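Local coordinates for Tol-Pal system protein TolB (Acinetobacter baumannii, PDB 7MX5) that is the periplasmic component of the Tol-Pal system, which is thought to help outer-membrane invagination during cell division and to maintain membrane integrity, at residues Pro11-Pro21 with Gly40-Leu49. Numbering follows the deposited sequence.
Sequences PDQAPKIAIVP and GRFTSSSKNL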
loop_
_atom_site.group_PDB
_atom_site.type_symbol
_atom_site.label_atom_id
_atom_site.label_comp_id
_atom_site.label_asym_id
_atom_site.label_seq_id
_atom_site.Cartn_x
_atom_site.Cartn_y
_atom_site.Cartn_z
ATOM N N PRO A 11 -2.393 -13.484 12.676
ATOM C CA PRO A 11 -1.701 -14.712 12.266
ATOM C C PRO A 11 -1.904 -15.800 13.309
ATOM O O PRO A 11 -1.740 -15.567 14.509
ATOM C CB PRO A 11 -0.232 -14.282 12.161
ATOM C CG PRO A 11 -0.127 -13.047 12.988
ATOM C CD PRO A 11 -1.459 -12.368 12.906
ATOM N N ASP A 12 -2.285 -16.992 12.837
ATOM C CA ASP A 12 -2.686 -18.072 13.734
ATOM C C ASP A 12 -1.629 -18.326 14.802
ATOM O O ASP A 12 -1.908 -18.257 16.004
ATOM C CB ASP A 12 -2.960 -19.343 12.929
ATOM C CG ASP A 12 -3.701 -20.392 13.736
ATOM O OD1 ASP A 12 -3.985 -20.144 14.927
ATOM O OD2 ASP A 12 -4.003 -21.465 13.178
ATOM N N GLN A 13 -0.403 -18.618 14.379
ATOM C CA GLN A 13 0.713 -18.700 15.308
ATOM C C GLN A 13 1.919 -18.001 14.708
ATOM O O GLN A 13 2.244 -18.204 13.534
ATOM C CB GLN A 13 1.062 -20.148 15.659
ATOM C CG GLN A 13 1.811 -20.268 16.976
ATOM C CD GLN A 13 0.882 -20.292 18.172
ATOM O OE1 GLN A 13 0.986 -19.455 19.069
ATOM N NE2 GLN A 13 -0.029 -21.256 18.193
ATOM N N ALA A 14 2.572 -17.184 15.522
ATOM C CA ALA A 14 3.739 -16.418 15.118
ATOM C C ALA A 14 4.626 -16.241 16.337
ATOM O O ALA A 14 4.142 -16.314 17.474
ATOM C CB ALA A 14 3.337 -15.056 14.537
ATOM N N PRO A 15 5.927 -16.033 16.143
ATOM C CA PRO A 15 6.796 -15.743 17.289
ATOM C C PRO A 15 6.334 -14.489 18.016
ATOM O O PRO A 15 5.792 -13.559 17.417
ATOM C CB PRO A 15 8.182 -15.549 16.663
ATOM C CG PRO A 15 8.100 -16.098 15.291
ATOM C CD PRO A 15 6.668 -16.162 14.876
ATOM N N LYS A 16 6.545 -14.480 19.327
ATOM C CA LYS A 16 6.143 -13.368 20.174
ATOM C C LYS A 16 7.337 -12.468 20.463
ATOM O O LYS A 16 8.472 -12.932 20.591
ATOM C CB LYS A 16 5.534 -13.875 21.484
ATOM C CG LYS A 16 4.625 -15.084 21.308
ATOM C CD LYS A 16 4.171 -15.642 22.646
ATOM C CE LYS A 16 2.926 -16.505 22.494
ATOM N NZ LYS A 16 2.691 -16.912 21.080
ATOM N N ILE A 17 7.073 -11.169 20.552
ATOM C CA ILE A 17 8.106 -10.168 20.790
ATOM C C ILE A 17 7.719 -9.387 22.037
ATOM O O ILE A 17 6.772 -8.591 22.011
ATOM C CB ILE A 17 8.287 -9.227 19.592
ATOM C CG1 ILE A 17 8.516 -10.029 18.310
ATOM C CG2 ILE A 17 9.445 -8.272 19.837
ATOM C CD1 ILE A 17 8.432 -9.193 17.056
ATOM N N ALA A 18 8.447 -9.611 23.127
ATOM C CA ALA A 18 8.251 -8.824 24.335
ATOM C C ALA A 18 8.873 -7.447 24.148
ATOM O O ALA A 18 9.998 -7.325 23.655
ATOM C CB ALA A 18 8.868 -9.528 25.543
ATOM N N ILE A 19 8.135 -6.409 24.528
ATOM C CA ILE A 19 8.617 -5.037 24.448
ATOM C C ILE A 19 8.479 -4.419 25.835
ATOM O O ILE A 19 7.365 -4.131 26.286
ATOM C CB ILE A 19 7.870 -4.214 23.383
ATOM C CG1 ILE A 19 8.234 -2.732 23.485
ATOM C CG2 ILE A 19 6.357 -4.439 23.455
ATOM C CD1 ILE A 19 7.442 -1.858 22.543
ATOM N N VAL A 20 9.601 -4.247 26.519
ATOM C CA VAL A 20 9.572 -3.652 27.858
ATOM C C VAL A 20 9.238 -2.169 27.735
ATOM O O VAL A 20 9.835 -1.474 26.893
ATOM C CB VAL A 20 10.914 -3.856 28.562
ATOM C CG1 VAL A 20 10.949 -3.088 29.876
ATOM C CG2 VAL A 20 11.174 -5.337 28.794
ATOM N N PRO A 21 8.281 -1.648 28.515
ATOM C CA PRO A 21 8.024 -0.200 28.508
ATOM C C PRO A 21 9.292 0.608 28.715
ATOM O O PRO A 21 10.003 0.418 29.708
ATOM C CB PRO A 21 7.045 -0.007 29.672
ATOM C CG PRO A 21 6.387 -1.330 29.861
ATOM C CD PRO A 21 7.259 -2.401 29.263
ATOM N N GLY A 40 1.738 -8.933 10.468
ATOM C CA GLY A 40 1.373 -10.143 9.763
ATOM C C GLY A 40 2.304 -11.313 9.976
ATOM O O GLY A 40 2.051 -12.392 9.427
ATOM N N ARG A 41 3.371 -11.139 10.756
ATOM C CA ARG A 41 4.340 -12.194 11.004
ATOM C C ARG A 41 4.693 -12.371 12.472
ATOM O O ARG A 41 5.385 -13.341 12.803
ATOM C CB ARG A 41 5.635 -11.929 10.220
ATOM C CG ARG A 41 5.661 -12.527 8.827
ATOM C CD ARG A 41 7.090 -12.749 8.363
ATOM N NE ARG A 41 7.939 -13.242 9.441
ATOM C CZ ARG A 41 8.992 -14.028 9.268
ATOM N NH1 ARG A 41 9.361 -14.433 8.064
ATOM N NH2 ARG A 41 9.693 -14.418 10.329
ATOM N N PHE A 42 4.259 -11.474 13.355
ATOM C CA PHE A 42 4.616 -11.551 14.763
ATOM C C PHE A 42 3.464 -11.035 15.612
ATOM O O PHE A 42 2.530 -10.400 15.116
ATOM C CB PHE A 42 5.882 -10.744 15.075
ATOM C CG PHE A 42 7.076 -11.138 14.259
ATOM C CD1 PHE A 42 7.863 -12.214 14.635
ATOM C CD2 PHE A 42 7.420 -10.425 13.123
ATOM C CE1 PHE A 42 8.965 -12.577 13.888
ATOM C CE2 PHE A 42 8.521 -10.783 12.373
ATOM C CZ PHE A 42 9.295 -11.860 12.755
ATOM N N THR A 43 3.546 -11.326 16.906
ATOM C CA THR A 43 2.715 -10.706 17.926
ATOM C C THR A 43 3.624 -10.084 18.977
ATOM O O THR A 43 4.783 -10.479 19.135
ATOM C CB THR A 43 1.761 -11.714 18.582
ATOM O OG1 THR A 43 2.503 -12.587 19.443
ATOM C CG2 THR A 43 1.037 -12.538 17.527
ATOM N N SER A 44 3.092 -9.100 19.699
ATOM C CA SER A 44 3.884 -8.370 20.677
ATOM C C SER A 44 3.025 -8.018 21.882
ATOM O O SER A 44 1.803 -7.880 21.775
ATOM C CB SER A 44 4.488 -7.097 20.071
ATOM O OG SER A 44 5.221 -6.369 21.042
ATOM N N SER A 45 3.680 -7.871 23.032
ATOM C CA SER A 45 2.992 -7.539 24.270
ATOM C C SER A 45 3.952 -6.811 25.199
ATOM O O SER A 45 5.173 -6.955 25.102
ATOM C CB SER A 45 2.429 -8.789 24.955
ATOM O OG SER A 45 1.250 -8.483 25.678
ATOM N N SER A 46 3.377 -6.026 26.114
ATOM C CA SER A 46 4.169 -5.243 27.052
ATOM C C SER A 46 3.632 -5.259 28.476
ATOM O O SER A 46 4.274 -4.681 29.358
ATOM C CB SER A 46 4.271 -3.785 26.576
ATOM O OG SER A 46 3.010 -3.142 26.637
ATOM N N LYS A 47 2.498 -5.908 28.737
ATOM C CA LYS A 47 1.847 -5.795 30.037
ATOM C C LYS A 47 2.196 -6.955 30.962
ATOM O O LYS A 47 2.922 -6.773 31.945
ATOM C CB LYS A 47 0.331 -5.700 29.855
ATOM C CG LYS A 47 -0.137 -4.343 29.353
ATOM C CD LYS A 47 0.260 -3.236 30.317
ATOM C CE LYS A 47 -0.647 -2.025 30.179
ATOM N NZ LYS A 47 0.117 -0.750 30.261
ATOM N N ASN A 48 1.681 -8.149 30.666
ATOM C CA ASN A 48 1.898 -9.324 31.514
ATOM C C ASN A 48 3.299 -9.884 31.255
ATOM O O ASN A 48 3.489 -10.962 30.690
ATOM C CB ASN A 48 0.820 -10.369 31.263
ATOM C CG ASN A 48 -0.503 -10.007 31.910
ATOM O OD1 ASN A 48 -0.576 -9.095 32.734
ATOM N ND2 ASN A 48 -1.558 -10.721 31.537
ATOM N N LEU A 49 4.296 -9.121 31.697
ATOM C CA LEU A 49 5.671 -9.501 31.399
ATOM C C LEU A 49 6.228 -10.429 32.475
ATOM O O LEU A 49 5.948 -10.242 33.663
ATOM C CB LEU A 49 6.559 -8.269 31.280
ATOM C CG LEU A 49 7.059 -8.020 29.858
ATOM C CD1 LEU A 49 5.904 -7.626 28.971
ATOM C CD2 LEU A 49 8.130 -6.948 29.848
#
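Ile17 and Ser44 pair where strands 16-19 and 43-45 run parallel, the two strands of a beta-alpha-beta unit whose crossover is helix 29-37, in the amino-terminal domain of TolB. Ile17 N donates to Thr43 O at 2.8 Å, and Ile19 N reaches Ser45 O at 3.1 Å. In the other direction Thr43 N binds Pro15 O at 3.2 Å. The carbonyl of Ile17 takes two donors: the hydroxyl of Ser44, OG to O 2.9 Å, and, weakly, Ser45 N. A chi1 of 178° sets Ser44 OG opposite the backbone N and beside the carbonyl carbon, where it reaches across to the neighbouring strand. Ile17 CD1 lies 3.6 Å from Phe42 CB, the Pro15 ring packs against CD1 and CE1 of Phe42, and Pro15 O sits at the edge of that aromatic ring, in its plane. Past the strands, Val20 CG2 meets Leu49 CD2 at 3.6 Å, the two side chains crossing at about a right angle. Leu125 of helix 110-126 touches both Ile17 and Phe42, while Leu36 of the crossover helix also meets Ile17. Strand 43-45 is outermost in the mixed sheet, with 16-19 between it and 70-78. From the crossover helix, Asn37 ND2 hydrogen-bonds Ser44 O.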